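Local coordinates for DUF5348 domain-containing protein (Ruminococcus gnavus, PDB 3NRL) that is of unknown function but forms an all-beta domain of the DUF5348 family that pairs with a second copy of itself, at residues T8-T13 and R17-F22. Numbering follows the deposited sequence.
Sequences TLFYDT and RYDIRF. With SO4 (sulfate ion), chain C.
Tyr11 sets its CB over one face of the Tyr18 ring, 3.9 Å from the ring centroid and displaced toward the rim, while its own ring presents an edge to that face, planes at 56°. With CG anti to the backbone N (chi1 -176°), the Tyr11 ring passes alongside the backbone of Arg17. On the same sheet face, Leu9 CG lies 4.1 Å from Tyr18 CD1, and Leu9 CD1 fits between Tyr18 CB and Ile20 CG1. Tyrosine suits position 18 because its flat ring packs against these neighbours and Trp56 while its hydroxyl is hydrogen-bonded to Asp67; a serine here would probably open a gap between Leu9 and Tyr11 and leave Asp67 without that partner. On the opposite face, Phe10 and Asp19 lie side by side, Phe10 CZ 3.7 Å from Asp19 CB, and the Phe10 ring edge faces Arg21 N. Thr8, compact and polar, rests OG1 against Arg21 CB, hydrogen-bonded to the backbone O of the second subunit's Gly68. Paired backbone hydrogen bonds join Phe10 to Asp19 (Asp19 N to Phe10 O 2.7 Å) and Thr8 to Arg21. Their alternation with non-hydrogen-bonded pairs, a short loop and N-to-C directions 140° apart make a twisted antiparallel beta hairpin.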
loop_
_atom_site.group_PDB
_atom_site.type_symbol
_atom_site.label_atom_id
_atom_site.label_comp_id
_atom_site.label_asym_id
_atom_site.label_seq_id
_atom_site.Cartn_x
_atom_site.Cartn_y
_atom_site.Cartn_z
ATOM N N THR A 8 -4.551 -3.408 -2.522
ATOM C CA THR A 8 -3.373 -2.556 -2.536
ATOM C C THR A 8 -2.135 -3.410 -2.339
ATOM O O THR A 8 -2.111 -4.297 -1.483
ATOM C CB THR A 8 -3.439 -1.513 -1.418
ATOM O OG1 THR A 8 -3.611 -2.178 -0.163
ATOM C CG2 THR A 8 -4.600 -0.577 -1.642
ATOM N N LEU A 9 -1.116 -3.132 -3.140
ATOM C CA LEU A 9 0.146 -3.863 -3.107
ATOM C C LEU A 9 1.091 -3.278 -2.060
ATOM O O LEU A 9 1.239 -2.055 -1.954
ATOM C CB LEU A 9 0.790 -3.805 -4.500
ATOM C CG LEU A 9 2.020 -4.658 -4.808
ATOM C CD1 LEU A 9 1.664 -6.146 -4.762
ATOM C CD2 LEU A 9 2.550 -4.282 -6.182
ATOM N N PHE A 10 1.728 -4.149 -1.278
ATOM C CA PHE A 10 2.651 -3.694 -0.244
ATOM C C PHE A 10 3.694 -4.759 0.079
ATOM O O PHE A 10 3.488 -5.948 -0.178
ATOM C CB PHE A 10 1.872 -3.304 1.024
ATOM C CG PHE A 10 1.416 -4.477 1.844
ATOM C CD1 PHE A 10 2.235 -5.008 2.840
ATOM C CD2 PHE A 10 0.177 -5.067 1.611
ATOM C CE1 PHE A 10 1.829 -6.112 3.592
ATOM C CE2 PHE A 10 -0.240 -6.173 2.355
ATOM C CZ PHE A 10 0.586 -6.696 3.346
ATOM N N TYR A 11 4.819 -4.330 0.634
ATOM C CA TYR A 11 5.888 -5.262 0.977
ATOM C C TYR A 11 5.770 -5.722 2.424
ATOM O O TYR A 11 5.646 -4.907 3.339
ATOM C CB TYR A 11 7.259 -4.614 0.757
ATOM C CG TYR A 11 8.415 -5.560 1.004
ATOM C CD1 TYR A 11 8.605 -6.685 0.199
ATOM C CD2 TYR A 11 9.307 -5.345 2.058
ATOM C CE1 TYR A 11 9.654 -7.578 0.439
ATOM C CE2 TYR A 11 10.359 -6.227 2.306
ATOM C CZ TYR A 11 10.525 -7.341 1.493
ATOM O OH TYR A 11 11.556 -8.217 1.737
ATOM N N ASP A 12 5.813 -7.035 2.623
ATOM C CA ASP A 12 5.718 -7.606 3.960
ATOM C C ASP A 12 7.112 -7.945 4.484
ATOM O O ASP A 12 7.788 -8.810 3.936
ATOM C CB ASP A 12 4.863 -8.869 3.933
ATOM C CG ASP A 12 4.622 -9.432 5.319
ATOM O OD1 ASP A 12 5.611 -9.688 6.035
ATOM O OD2 ASP A 12 3.447 -9.617 5.691
ATOM N N THR A 13 7.534 -7.268 5.546
ATOM C CA THR A 13 8.855 -7.497 6.123
ATOM C C THR A 13 9.122 -8.933 6.573
ATOM O O THR A 13 10.085 -9.552 6.124
ATOM C CB THR A 13 9.105 -6.554 7.313
ATOM O OG1 THR A 13 9.077 -5.196 6.854
ATOM C CG2 THR A 13 10.463 -6.841 7.946
ATOM N N ARG A 17 8.371 -10.900 0.716
ATOM C CA ARG A 17 7.471 -10.930 -0.422
ATOM C C ARG A 17 6.503 -9.761 -0.380
ATOM O O ARG A 17 6.246 -9.176 0.677
ATOM C CB ARG A 17 6.642 -12.214 -0.420
ATOM C CG ARG A 17 7.425 -13.502 -0.511
ATOM C CD ARG A 17 6.478 -14.686 -0.387
ATOM N NE ARG A 17 7.157 -15.963 -0.567
ATOM C CZ ARG A 17 7.665 -16.382 -1.720
ATOM N NH1 ARG A 17 7.572 -15.625 -2.803
ATOM N NH2 ARG A 17 8.265 -17.560 -1.790
ATOM N N TYR A 18 5.970 -9.429 -1.548
ATOM C CA TYR A 18 4.978 -8.377 -1.657
ATOM C C TYR A 18 3.660 -9.091 -1.418
ATOM O O TYR A 18 3.553 -10.299 -1.645
ATOM C CB TYR A 18 5.013 -7.746 -3.055
ATOM C CG TYR A 18 5.912 -6.535 -3.111
ATOM C CD1 TYR A 18 5.446 -5.282 -2.710
ATOM C CD2 TYR A 18 7.254 -6.657 -3.462
ATOM C CE1 TYR A 18 6.298 -4.181 -2.651
ATOM C CE2 TYR A 18 8.112 -5.568 -3.404
ATOM C CZ TYR A 18 7.632 -4.336 -2.998
ATOM O OH TYR A 18 8.491 -3.265 -2.929
ATOM N N ASP A 19 2.666 -8.362 -0.935
ATOM C CA ASP A 19 1.372 -8.966 -0.674
ATOM C C ASP A 19 0.287 -7.987 -1.075
ATOM O O ASP A 19 0.568 -6.834 -1.397
ATOM C CB ASP A 19 1.256 -9.333 0.808
ATOM C CG ASP A 19 0.091 -10.264 1.096
ATOM O OD1 ASP A 19 -0.518 -10.787 0.139
ATOM O OD2 ASP A 19 -0.206 -10.480 2.290
ATOM N N ILE A 20 -0.954 -8.449 -1.058
ATOM C CA ILE A 20 -2.068 -7.601 -1.433
ATOM C C ILE A 20 -3.125 -7.557 -0.344
ATOM O O ILE A 20 -3.602 -8.592 0.116
ATOM C CB ILE A 20 -2.726 -8.104 -2.721
ATOM C CG1 ILE A 20 -1.730 -8.005 -3.884
ATOM C CG2 ILE A 20 -3.985 -7.302 -3.006
ATOM C CD1 ILE A 20 -2.215 -8.646 -5.154
ATOM N N ARG A 21 -3.480 -6.348 0.070
ATOM C CA ARG A 21 -4.507 -6.175 1.081
ATOM C C ARG A 21 -5.817 -5.878 0.357
ATOM O O ARG A 21 -5.938 -4.856 -0.323
ATOM C CB ARG A 21 -4.172 -5.012 2.009
ATOM C CG ARG A 21 -5.320 -4.685 2.949
ATOM C CD ARG A 21 -5.324 -3.221 3.330
ATOM N NE ARG A 21 -4.383 -2.925 4.401
ATOM C CZ ARG A 21 -4.459 -3.457 5.617
ATOM N NH1 ARG A 21 -5.433 -4.312 5.894
ATOM N NH2 ARG A 21 -3.577 -3.118 6.552
ATOM N N PHE A 22 -6.791 -6.770 0.506
ATOM C CA PHE A 22 -8.085 -6.599 -0.141
ATOM C C PHE A 22 -9.090 -5.911 0.772
ATOM O O PHE A 22 -9.912 -5.115 0.321
ATOM C CB PHE A 22 -8.655 -7.955 -0.559
ATOM C CG PHE A 22 -7.868 -8.641 -1.634
ATOM C CD1 PHE A 22 -7.751 -8.077 -2.898
ATOM C CD2 PHE A 22 -7.260 -9.866 -1.389
ATOM C CE1 PHE A 22 -7.038 -8.723 -3.906
ATOM C CE2 PHE A 22 -6.545 -10.521 -2.389
ATOM C CZ PHE A 22 -6.434 -9.949 -3.649
HETATM S S SO4 C . 9.148 -17.810 -5.309
HETATM O O1 SO4 C . 8.402 -16.545 -5.206
HETATM O O2 SO4 C . 9.560 -18.251 -3.967
HETATM O O3 SO4 C . 8.287 -18.838 -5.927
HETATM O O4 SO4 C . 10.347 -17.603 -6.142
#